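Maltose/maltodextrin transport permease homologue (Bdellovibrio bacteriovorus HD100, PDB 6FFL) probably takes part in maltose and maltodextrin uptake as an ABC-transporter permease, this piece being its fused solute-binding domain with maltotriose bound. Local coordinates at residues T218-F223 against L231-W236; W236-Y241 against F248-I253; L302-V307 against D320-N325. All coordinates share one frame; numbering follows the deposited sequence.

Contact 1 and contact 2 are neighbours in the lobe built on the sheet that holds strands 228-234, 116-121 and 248-251; their centres are about 8 Å apart. They share Trp236, the residue through which both reach two glucose units of the bound sugar. Tyr241 of contact 2 joins them directly: its OH lies 3.0 Å from Asn233 ND2 of contact 1, a probable hydrogen bond. Contact 3 is a more peripheral helix pair, its centre about 15 Å from that of contact 2 and about 21 Å from that of contact 1. Its Val307 O packs 4.0 Å from Trp238 CB, so helix 297-307 leans against the segment that follows the sugar-stacking tryptophan.

Contact 1 of 3, residues T218-F223 against L231-W236; sequences TANALF and LINGDW. With GLC (alpha-D-glucopyranose), chain B; GLC (alpha-D-glucopyranose), chain C.
Leu231 lies across Phe223 and Ala219, joining helix 216-224 to strand 228-234 in one lobe of a periplasmic-binding-protein fold, whose sugar sits at the far end of this strand. The helix and strand segments run at 114° to each other, their axes 9.4 Å apart at the closest. Leu231 CB stands over a face of the Phe223 ring, off-centre toward its rim, in a CH-pi contact 4.0 Å from the centroid; CD2 follows the same face to CD2 of Phe223 at 3.7 Å, while CD1 turns to Ala219 CB. A branched aliphatic residue suits this spot because it can cover a ring and a methyl at once. With CG anti to the backbone N (chi1 -165°), Phe223 swings its ring toward the strand, and the ring also meets Tyr241 edge-to-face. Asn233 brings polarity into the buried layer. Its OD1 accepts the N-H of Gly234 at 2.8 Å from above the carbonyl plane, and its ND2 is given to the hydroxyls of Tyr216 and Tyr241. Gly234, lacking a side chain, lets the indole of Trp236 lie against its backbone, CA 3.4 Å from the ring plane. Trp236 thus has backbone on one face and sugar on the other, the sugar stacked on the indole in the manner common in carbohydrate-binding sites; Tyr216 OH also hydrogen-bonds its NE1. On the sugar side, C4 of the chain C glucose sits over the centre of the indole, and C1 of the chain B glucose comes 3.5 Å from Trp236 CH2.

Contact 2 of 3, residues W236-Y241 against F248-I253; sequences WSWGDY and FGIARI. With GLC (alpha-D-glucopyranose), chain B; GLC (alpha-D-glucopyranose), chain C.
The rings of Trp238 and Phe248 lie near parallel, their planes 29° apart, but are slid so far past each other that they barely overlap: the centroid of the five-membered ring is 5.8 Å from that of Phe248. They touch through Trp238 CD1 and Phe248 CE2, at 3.9 Å. In the plane of the Phe248 ring, at its edge, lies CG2 of Ile250, and Tyr241 CB reaches the ring obliquely, 3.6 Å from CE1. Phe248 CG sits between its backbone N and carbonyl carbon (chi1 67°), which carries the ring off the strand to the helix backbone, near Trp238 O. Here helix 238-243 is the crossover of a beta-alpha-beta unit: strands 228-234 and 248-251 run parallel, with antiparallel strand 116-121 between them, and the helix packs on the sheet. The ring of Tyr241 itself points on toward helix 216-224 and Asn233. Ile250, two residues beyond Phe248, faces helix 238-243 as well and reaches farther along the indole, from NE1 to the benzo ring. Its CD1 meets Trp238 CZ2 at 3.9 Å and its CG2 comes 3.9 Å from Trp238 NE1, so one beta-branched side chain serves both aromatic residues.

Contact 3 of 3, residues L302-V307 against D320-N325; sequences LFAEKV and DIVKNN
Ile321 puts its CG2 methyl against the backbone of helix 297-307, 3.5 Å from Glu305 N and 3.8 Å from Ala304 CB. This branch is anti to the backbone N of Ile321, whereas CG1 lies beside that N (chi1 -66°) and continues extended, chi2 173°, to place CD1 alongside Glu305. A beta-branched residue suits the place because its two arms diverge: CG2 covers the helix backbone and the adjoining CB atoms, while CD1 reaches out along Glu305. Glu305 has CG anti to its own N (chi1 175°) and stays extended beyond it, so that CB packs on Ile321 while the carboxylate stays at the exposed surface, with OE2 4.1 Å from CD1. Ala304 is small enough for the helices to come close, and its CB lies 4.4 Å from Val322 CG2 as well. A water also bridges the segments: it donates to Ala304 O at 2.8 Å and accepts from Asn325 ND2 at 3.0 Å. Asn325 OD1 meanwhile caps the N of Leu327, ahead of helix 328-335. Strand 310-311 flanks the pair, Pro311 touching both Ala304 and Val322, and helix 297-307 is backed by helix 13-29 through Leu302, Phe303 and a Lys306-Glu21 salt bridge.

Contact 1 of 3, residues T218-F223 against L231-W236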
loop_
_atom_site.group_PDB
_atom_site.type_symbol
_atom_site.label_atom_id
_atom_site.label_comp_id
_atom_site.label_asym_id
_atom_site.label_seq_id
_atom_site.Cartn_x
_atom_site.Cartn_y
_atom_site.Cartn_z
ATOM N N THR A 218 -11.676 8.802 6.945
ATOM C CA THR A 218 -11.747 9.661 8.124
ATOM C C THR A 218 -10.367 10.202 8.493
ATOM O O THR A 218 -10.210 11.402 8.751
ATOM C CB THR A 218 -12.369 8.892 9.289
ATOM O OG1 THR A 218 -13.746 8.614 8.986
ATOM C CG2 THR A 218 -12.280 9.703 10.584
ATOM N N ALA A 219 -9.348 9.334 8.504
ATOM C CA ALA A 219 -7.989 9.797 8.790
ATOM C C ALA A 219 -7.512 10.761 7.714
ATOM O O ALA A 219 -6.891 11.788 8.015
ATOM C CB ALA A 219 -7.027 8.611 8.909
ATOM N N ASN A 220 -7.818 10.448 6.455
ATOM C CA ASN A 220 -7.452 11.299 5.328
ATOM C C ASN A 220 -8.063 12.688 5.465
ATOM O O ASN A 220 -7.366 13.704 5.358
ATOM C CB ASN A 220 -7.923 10.624 4.037
ATOM C CG ASN A 220 -7.314 11.230 2.793
ATOM O OD1 ASN A 220 -6.108 11.390 2.694
ATOM N ND2 ASN A 220 -8.160 11.549 1.820
ATOM N N ALA A 221 -9.374 12.749 5.713
ATOM C CA ALA A 221 -10.046 14.036 5.862
ATOM C C ALA A 221 -9.514 14.812 7.062
ATOM O O ALA A 221 -9.267 16.020 6.968
ATOM C CB ALA A 221 -11.554 13.835 5.994
ATOM N N LEU A 222 -9.353 14.143 8.205
ATOM C CA LEU A 222 -8.902 14.853 9.400
ATOM C C LEU A 222 -7.535 15.494 9.178
ATOM O O LEU A 222 -7.292 16.623 9.627
ATOM C CB LEU A 222 -8.867 13.909 10.602
ATOM C CG LEU A 222 -10.239 13.487 11.161
ATOM C CD1 LEU A 222 -10.097 12.348 12.153
ATOM C CD2 LEU A 222 -10.981 14.661 11.800
ATOM N N PHE A 223 -6.632 14.791 8.486
ATOM C CA PHE A 223 -5.313 15.356 8.207
ATOM C C PHE A 223 -5.408 16.531 7.234
ATOM O O PHE A 223 -4.752 17.560 7.431
ATOM C CB PHE A 223 -4.380 14.266 7.662
ATOM C CG PHE A 223 -2.921 14.650 7.672
ATOM C CD1 PHE A 223 -2.251 14.862 8.874
ATOM C CD2 PHE A 223 -2.216 14.796 6.478
ATOM C CE1 PHE A 223 -0.890 15.217 8.893
ATOM C CE2 PHE A 223 -0.855 15.152 6.483
ATOM C CZ PHE A 223 -0.192 15.364 7.690
ATOM N N LEU A 231 -0.257 11.531 11.109
ATOM C CA LEU A 231 -0.970 10.544 10.309
ATOM C C LEU A 231 -0.012 9.405 10.006
ATOM O O LEU A 231 1.195 9.621 9.886
ATOM C CB LEU A 231 -1.490 11.191 9.011
ATOM C CG LEU A 231 -1.846 10.305 7.817
ATOM C CD1 LEU A 231 -3.195 9.660 8.077
ATOM C CD2 LEU A 231 -1.893 11.125 6.555
ATOM N N ILE A 232 -0.534 8.181 9.892
ATOM C CA ILE A 232 0.237 7.105 9.278
ATOM C C ILE A 232 -0.436 6.776 7.952
ATOM O O ILE A 232 -1.626 6.442 7.915
ATOM C CB ILE A 232 0.358 5.870 10.184
ATOM C CG1 ILE A 232 1.210 6.223 11.407
ATOM C CG2 ILE A 232 1.038 4.707 9.405
ATOM C CD1 ILE A 232 1.278 5.110 12.459
ATOM N N ASN A 233 0.316 6.905 6.861
ATOM C CA ASN A 233 -0.233 6.658 5.536
ATOM C C ASN A 233 0.929 6.384 4.593
ATOM O O ASN A 233 2.102 6.493 4.967
ATOM C CB ASN A 233 -1.089 7.849 5.060
ATOM C CG ASN A 233 -2.184 7.445 4.080
ATOM O OD1 ASN A 233 -2.220 6.306 3.596
ATOM N ND2 ASN A 233 -3.097 8.375 3.794
ATOM N N GLY A 234 0.592 6.014 3.354
ATOM C CA GLY A 234 1.581 5.553 2.404
ATOM C C GLY A 234 1.972 6.624 1.387
ATOM O O GLY A 234 1.385 7.698 1.318
ATOM N N ASP A 235 2.995 6.307 0.588
ATOM C CA ASP A 235 3.479 7.297 -0.375
ATOM C C ASP A 235 2.448 7.603 -1.464
ATOM O O ASP A 235 2.546 8.651 -2.113
ATOM C CB ASP A 235 4.830 6.857 -0.975
ATOM C CG ASP A 235 4.729 5.616 -1.885
ATOM O OD1 ASP A 235 3.773 4.818 -1.762
ATOM O OD2 ASP A 235 5.638 5.449 -2.730
ATOM N N TRP A 236 1.426 6.750 -1.638
ATOM C CA TRP A 236 0.351 7.059 -2.579
ATOM C C TRP A 236 -0.419 8.313 -2.188
ATOM O O TRP A 236 -1.139 8.866 -3.030
ATOM C CB TRP A 236 -0.650 5.894 -2.665
ATOM C CG TRP A 236 -1.244 5.561 -1.312
ATOM C CD1 TRP A 236 -2.277 6.202 -0.685
ATOM C CD2 TRP A 236 -0.802 4.532 -0.406
ATOM N NE1 TRP A 236 -2.510 5.633 0.548
ATOM C CE2 TRP A 236 -1.622 4.606 0.741
ATOM C CE3 TRP A 236 0.195 3.551 -0.464
ATOM C CZ2 TRP A 236 -1.470 3.736 1.826
ATOM C CZ3 TRP A 236 0.351 2.684 0.624
ATOM C CH2 TRP A 236 -0.475 2.788 1.750
HETATM C C1 GLC B . -2.779 0.753 0.045
HETATM C C2 GLC B . -1.696 -0.179 -0.483
HETATM C C3 GLC B . -2.147 -1.630 -0.546
HETATM C C4 GLC B . -2.702 -2.012 0.822
HETATM C C5 GLC B . -3.833 -1.057 1.192
HETATM C C6 GLC B . -4.428 -1.407 2.561
HETATM O O2 GLC B . -1.310 0.290 -1.789
HETATM O O3 GLC B . -1.010 -2.451 -0.864
HETATM O O4 GLC B . -3.226 -3.330 0.770
HETATM O O5 GLC B . -3.294 0.258 1.274
HETATM O O6 GLC B . -5.701 -0.746 2.730
HETATM C C1 GLC C . -5.632 4.331 -2.496
HETATM C C2 GLC C . -4.292 3.900 -3.102
HETATM C C3 GLC C . -3.931 2.480 -2.690
HETATM C C4 GLC C . -4.039 2.298 -1.176
HETATM C C5 GLC C . -5.412 2.771 -0.679
HETATM C C6 GLC C . -5.497 2.727 0.846
HETATM O O1 GLC C . -6.687 3.579 -3.097
HETATM O O2 GLC C . -4.360 3.925 -4.530
HETATM O O3 GLC C . -2.601 2.183 -3.169
HETATM O O4 GLC C . -3.831 0.900 -0.888
HETATM O O5 GLC C . -5.651 4.127 -1.071
HETATM O O6 GLC C . -6.834 3.022 1.277
#

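Contact 2 of 3, residues W236-Y241 against F248-I253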
loop_
_atom_site.group_PDB
_atom_site.type_symbol
_atom_site.label_atom_id
_atom_site.label_comp_id
_atom_site.label_asym_id
_atom_site.label_seq_id
_atom_site.Cartn_x
_atom_site.Cartn_y
_atom_site.Cartn_z
ATOM N N TRP A 236 1.426 6.750 -1.638
ATOM C CA TRP A 236 0.351 7.059 -2.579
ATOM C C TRP A 236 -0.419 8.313 -2.188
ATOM O O TRP A 236 -1.139 8.866 -3.030
ATOM C CB TRP A 236 -0.650 5.894 -2.665
ATOM C CG TRP A 236 -1.244 5.561 -1.312
ATOM C CD1 TRP A 236 -2.277 6.202 -0.685
ATOM C CD2 TRP A 236 -0.802 4.532 -0.406
ATOM N NE1 TRP A 236 -2.510 5.633 0.548
ATOM C CE2 TRP A 236 -1.622 4.606 0.741
ATOM C CE3 TRP A 236 0.195 3.551 -0.464
ATOM C CZ2 TRP A 236 -1.470 3.736 1.826
ATOM C CZ3 TRP A 236 0.351 2.684 0.624
ATOM C CH2 TRP A 236 -0.475 2.788 1.750
ATOM N N SER A 237 -0.304 8.764 -0.933
ATOM C CA SER A 237 -1.111 9.874 -0.448
ATOM C C SER A 237 -0.423 11.227 -0.578
ATOM O O SER A 237 -1.081 12.251 -0.380
ATOM C CB SER A 237 -1.506 9.638 1.018
ATOM O OG SER A 237 -0.369 9.731 1.885
ATOM N N TRP A 238 0.868 11.255 -0.921
ATOM C CA TRP A 238 1.605 12.518 -0.947
ATOM C C TRP A 238 0.959 13.522 -1.891
ATOM O O TRP A 238 0.800 14.702 -1.554
ATOM C CB TRP A 238 3.044 12.274 -1.386
ATOM C CG TRP A 238 3.886 11.482 -0.428
ATOM C CD1 TRP A 238 3.647 11.248 0.902
ATOM C CD2 TRP A 238 5.121 10.839 -0.735
ATOM N NE1 TRP A 238 4.665 10.489 1.435
ATOM C CE2 TRP A 238 5.591 10.239 0.451
ATOM C CE3 TRP A 238 5.883 10.715 -1.903
ATOM C CZ2 TRP A 238 6.778 9.506 0.497
ATOM C CZ3 TRP A 238 7.070 9.996 -1.850
ATOM C CH2 TRP A 238 7.503 9.398 -0.658
ATOM N N GLY A 239 0.609 13.074 -3.098
ATOM C CA GLY A 239 0.093 14.001 -4.093
ATOM C C GLY A 239 -1.180 14.680 -3.637
ATOM O O GLY A 239 -1.363 15.883 -3.836
ATOM N N ASP A 240 -2.061 13.927 -2.989
ATOM C CA ASP A 240 -3.330 14.505 -2.574
ATOM C C ASP A 240 -3.173 15.451 -1.392
ATOM O O ASP A 240 -3.914 16.437 -1.303
ATOM C CB ASP A 240 -4.322 13.385 -2.289
ATOM C CG ASP A 240 -4.939 12.843 -3.576
ATOM O OD1 ASP A 240 -5.590 13.627 -4.298
ATOM O OD2 ASP A 240 -4.727 11.667 -3.907
ATOM N N TYR A 241 -2.203 15.214 -0.497
ATOM C CA TYR A 241 -1.974 16.204 0.555
ATOM C C TYR A 241 -1.335 17.469 0.002
ATOM O O TYR A 241 -1.648 18.569 0.471
ATOM C CB TYR A 241 -1.129 15.616 1.696
ATOM C CG TYR A 241 -1.845 14.455 2.360
ATOM C CD1 TYR A 241 -3.198 14.537 2.659
ATOM C CD2 TYR A 241 -1.174 13.271 2.649
ATOM C CE1 TYR A 241 -3.874 13.470 3.239
ATOM C CE2 TYR A 241 -1.838 12.200 3.220
ATOM C CZ TYR A 241 -3.181 12.300 3.507
ATOM O OH TYR A 241 -3.845 11.236 4.065
ATOM N N PHE A 248 3.245 19.300 4.997
ATOM C CA PHE A 248 3.557 18.121 5.790
ATOM C C PHE A 248 5.022 17.723 5.653
ATOM O O PHE A 248 5.666 17.985 4.631
ATOM C CB PHE A 248 2.661 16.930 5.407
ATOM C CG PHE A 248 2.894 16.393 4.008
ATOM C CD1 PHE A 248 2.212 16.918 2.918
ATOM C CD2 PHE A 248 3.761 15.339 3.802
ATOM C CE1 PHE A 248 2.410 16.407 1.640
ATOM C CE2 PHE A 248 3.967 14.813 2.529
ATOM C CZ PHE A 248 3.290 15.348 1.445
ATOM N N GLY A 249 5.538 17.097 6.712
ATOM C CA GLY A 249 6.790 16.379 6.669
ATOM C C GLY A 249 6.521 14.886 6.787
ATOM O O GLY A 249 5.405 14.452 7.069
ATOM N N ILE A 250 7.571 14.097 6.558
ATOM C CA ILE A 250 7.469 12.644 6.657
ATOM C C ILE A 250 8.617 12.134 7.515
ATOM O O ILE A 250 9.655 12.791 7.643
ATOM C CB ILE A 250 7.466 11.936 5.280
ATOM C CG1 ILE A 250 8.786 12.143 4.530
ATOM C CG2 ILE A 250 6.283 12.392 4.422
ATOM C CD1 ILE A 250 8.881 11.255 3.261
ATOM N N ALA A 251 8.408 10.968 8.129
ATOM C CA ALA A 251 9.401 10.380 9.021
ATOM C C ALA A 251 9.112 8.894 9.158
ATOM O O ALA A 251 8.023 8.421 8.829
ATOM C CB ALA A 251 9.391 11.040 10.407
ATOM N N ARG A 252 10.094 8.160 9.676
ATOM C CA ARG A 252 9.830 6.778 10.062
ATOM C C ARG A 252 8.686 6.707 11.068
ATOM O O ARG A 252 8.568 7.567 11.948
ATOM C CB ARG A 252 11.088 6.161 10.685
ATOM C CG ARG A 252 12.238 5.985 9.726
ATOM C CD ARG A 252 13.443 5.366 10.412
ATOM N NE ARG A 252 14.488 5.078 9.439
ATOM C CZ ARG A 252 15.660 4.530 9.734
ATOM N NH1 ARG A 252 15.938 4.196 10.984
ATOM N NH2 ARG A 252 16.551 4.307 8.769
ATOM N N ILE A 253 7.862 5.662 10.964
ATOM C CA ILE A 253 6.974 5.336 12.086
ATOM C C ILE A 253 7.891 5.168 13.292
ATOM O O ILE A 253 8.903 4.463 13.200
ATOM C CB ILE A 253 6.137 4.073 11.820
ATOM C CG1 ILE A 253 5.182 4.301 10.645
ATOM C CG2 ILE A 253 5.353 3.670 13.065
ATOM C CD1 ILE A 253 4.572 2.988 10.096
HETATM C C1 GLC B . -2.779 0.753 0.045
HETATM C C2 GLC B . -1.696 -0.179 -0.483
HETATM C C3 GLC B . -2.147 -1.630 -0.546
HETATM C C4 GLC B . -2.702 -2.012 0.822
HETATM C C5 GLC B . -3.833 -1.057 1.192
HETATM C C6 GLC B . -4.428 -1.407 2.561
HETATM O O2 GLC B . -1.310 0.290 -1.789
HETATM O O3 GLC B . -1.010 -2.451 -0.864
HETATM O O4 GLC B . -3.226 -3.330 0.770
HETATM O O5 GLC B . -3.294 0.258 1.274
HETATM O O6 GLC B . -5.701 -0.746 2.730
HETATM C C1 GLC C . -5.632 4.331 -2.496
HETATM C C2 GLC C . -4.292 3.900 -3.102
HETATM C C3 GLC C . -3.931 2.480 -2.690
HETATM C C4 GLC C . -4.039 2.298 -1.176
HETATM C C5 GLC C . -5.412 2.771 -0.679
HETATM C C6 GLC C . -5.497 2.727 0.846
HETATM O O1 GLC C . -6.687 3.579 -3.097
HETATM O O2 GLC C . -4.360 3.925 -4.530
HETATM O O3 GLC C . -2.601 2.183 -3.169
HETATM O O4 GLC C . -3.831 0.900 -0.888
HETATM O O5 GLC C . -5.651 4.127 -1.071
HETATM O O6 GLC C . -6.834 3.022 1.277
#

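Contact 3 of 3, residues L302-V307 against D320-N325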
loop_
_atom_site.group_PDB
_atom_site.type_symbol
_atom_site.label_atom_id
_atom_site.label_comp_id
_atom_site.label_asym_id
_atom_site.label_seq_id
_atom_site.Cartn_x
_atom_site.Cartn_y
_atom_site.Cartn_z
ATOM N N LEU A 302 6.005 11.450 -15.342
ATOM C CA LEU A 302 4.789 12.228 -15.129
ATOM C C LEU A 302 4.251 12.003 -13.721
ATOM O O LEU A 302 3.911 12.962 -13.012
ATOM C CB LEU A 302 3.737 11.856 -16.173
ATOM C CG LEU A 302 2.425 12.635 -16.132
ATOM C CD1 LEU A 302 2.658 14.118 -16.388
ATOM C CD2 LEU A 302 1.464 12.045 -17.163
ATOM N N PHE A 303 4.174 10.735 -13.297
ATOM C CA PHE A 303 3.787 10.427 -11.920
ATOM C C PHE A 303 4.794 11.003 -10.939
ATOM O O PHE A 303 4.421 11.604 -9.926
ATOM C CB PHE A 303 3.665 8.914 -11.712
ATOM C CG PHE A 303 2.381 8.332 -12.222
ATOM C CD1 PHE A 303 1.225 8.412 -11.462
ATOM C CD2 PHE A 303 2.331 7.694 -13.453
ATOM C CE1 PHE A 303 0.046 7.874 -11.915
ATOM C CE2 PHE A 303 1.151 7.160 -13.916
ATOM C CZ PHE A 303 -0.003 7.257 -13.142
ATOM N N ALA A 304 6.087 10.820 -11.220
ATOM C CA ALA A 304 7.104 11.361 -10.320
ATOM C C ALA A 304 6.939 12.868 -10.153
ATOM O O ALA A 304 7.072 13.396 -9.043
ATOM C CB ALA A 304 8.504 11.013 -10.838
ATOM N N GLU A 305 6.598 13.570 -11.235
ATOM C CA GLU A 305 6.482 15.022 -11.170
ATOM C C GLU A 305 5.210 15.463 -10.453
ATOM O O GLU A 305 5.238 16.422 -9.672
ATOM C CB GLU A 305 6.528 15.603 -12.581
ATOM C CG GLU A 305 6.306 17.103 -12.669
ATOM C CD GLU A 305 6.367 17.592 -14.106
ATOM O OE1 GLU A 305 5.443 17.273 -14.886
ATOM O OE2 GLU A 305 7.351 18.274 -14.462
ATOM N N LYS A 306 4.094 14.784 -10.696
ATOM C CA LYS A 306 2.811 15.276 -10.217
ATOM C C LYS A 306 2.399 14.706 -8.865
ATOM O O LYS A 306 1.702 15.396 -8.111
ATOM C CB LYS A 306 1.733 15.008 -11.268
ATOM C CG LYS A 306 2.063 15.681 -12.603
ATOM C CD LYS A 306 0.830 16.182 -13.323
ATOM C CE LYS A 306 1.221 17.031 -14.530
ATOM N NZ LYS A 306 0.030 17.615 -15.202
ATOM N N VAL A 307 2.805 13.482 -8.513
ATOM C CA VAL A 307 2.451 12.910 -7.218
ATOM C C VAL A 307 3.663 12.444 -6.425
ATOM O O VAL A 307 3.502 11.894 -5.334
ATOM C CB VAL A 307 1.411 11.772 -7.349
ATOM C CG1 VAL A 307 0.152 12.312 -8.044
ATOM C CG2 VAL A 307 1.980 10.532 -8.084
ATOM N N ASP A 320 16.057 15.210 -13.055
ATOM C CA ASP A 320 15.888 16.305 -12.098
ATOM C C ASP A 320 14.579 16.193 -11.332
ATOM O O ASP A 320 14.493 16.631 -10.178
ATOM C CB ASP A 320 15.920 17.649 -12.826
ATOM C CG ASP A 320 17.327 18.153 -13.048
ATOM O OD1 ASP A 320 17.485 19.132 -13.808
ATOM O OD2 ASP A 320 18.267 17.560 -12.478
ATOM N N ILE A 321 13.544 15.658 -11.974
ATOM C CA ILE A 321 12.252 15.492 -11.316
ATOM C C ILE A 321 12.400 14.650 -10.054
ATOM O O ILE A 321 11.794 14.942 -9.011
ATOM C CB ILE A 321 11.257 14.868 -12.307
ATOM C CG1 ILE A 321 10.966 15.838 -13.455
ATOM C CG2 ILE A 321 9.984 14.427 -11.594
ATOM C CD1 ILE A 321 10.110 15.227 -14.570
ATOM N N VAL A 322 13.222 13.604 -10.129
ATOM C CA VAL A 322 13.464 12.719 -8.998
ATOM C C VAL A 322 14.473 13.330 -8.036
ATOM O O VAL A 322 14.251 13.370 -6.820
ATOM C CB VAL A 322 13.930 11.347 -9.514
ATOM C CG1 VAL A 322 14.320 10.428 -8.366
ATOM C CG2 VAL A 322 12.817 10.709 -10.339
ATOM N N LYS A 323 15.599 13.811 -8.572
ATOM C CA LYS A 323 16.680 14.304 -7.724
ATOM C C LYS A 323 16.263 15.519 -6.909
ATOM O O LYS A 323 16.754 15.706 -5.793
ATOM C CB LYS A 323 17.905 14.652 -8.574
ATOM C CG LYS A 323 18.648 13.457 -9.158
ATOM C CD LYS A 323 19.797 13.936 -10.028
ATOM C CE LYS A 323 20.687 12.796 -10.476
ATOM N NZ LYS A 323 21.678 13.276 -11.488
ATOM N N ASN A 324 15.360 16.345 -7.431
ATOM C CA ASN A 324 14.959 17.580 -6.761
ATOM C C ASN A 324 13.738 17.419 -5.866
ATOM O O ASN A 324 13.268 18.410 -5.302
ATOM C CB ASN A 324 14.670 18.678 -7.786
ATOM C CG ASN A 324 15.919 19.147 -8.500
ATOM O OD1 ASN A 324 17.035 18.873 -8.054
ATOM N ND2 ASN A 324 15.741 19.857 -9.612
ATOM N N ASN A 325 13.201 16.218 -5.747
ATOM C CA ASN A 325 12.037 15.987 -4.905
ATOM C C ASN A 325 12.500 15.919 -3.457
ATOM O O ASN A 325 13.264 15.015 -3.104
ATOM C CB ASN A 325 11.359 14.691 -5.348
ATOM C CG ASN A 325 10.144 14.312 -4.495
ATOM O OD1 ASN A 325 9.905 14.856 -3.407
ATOM N ND2 ASN A 325 9.370 13.355 -5.000
HETATM O O HOH W 1 9.439 12.550 -7.847
#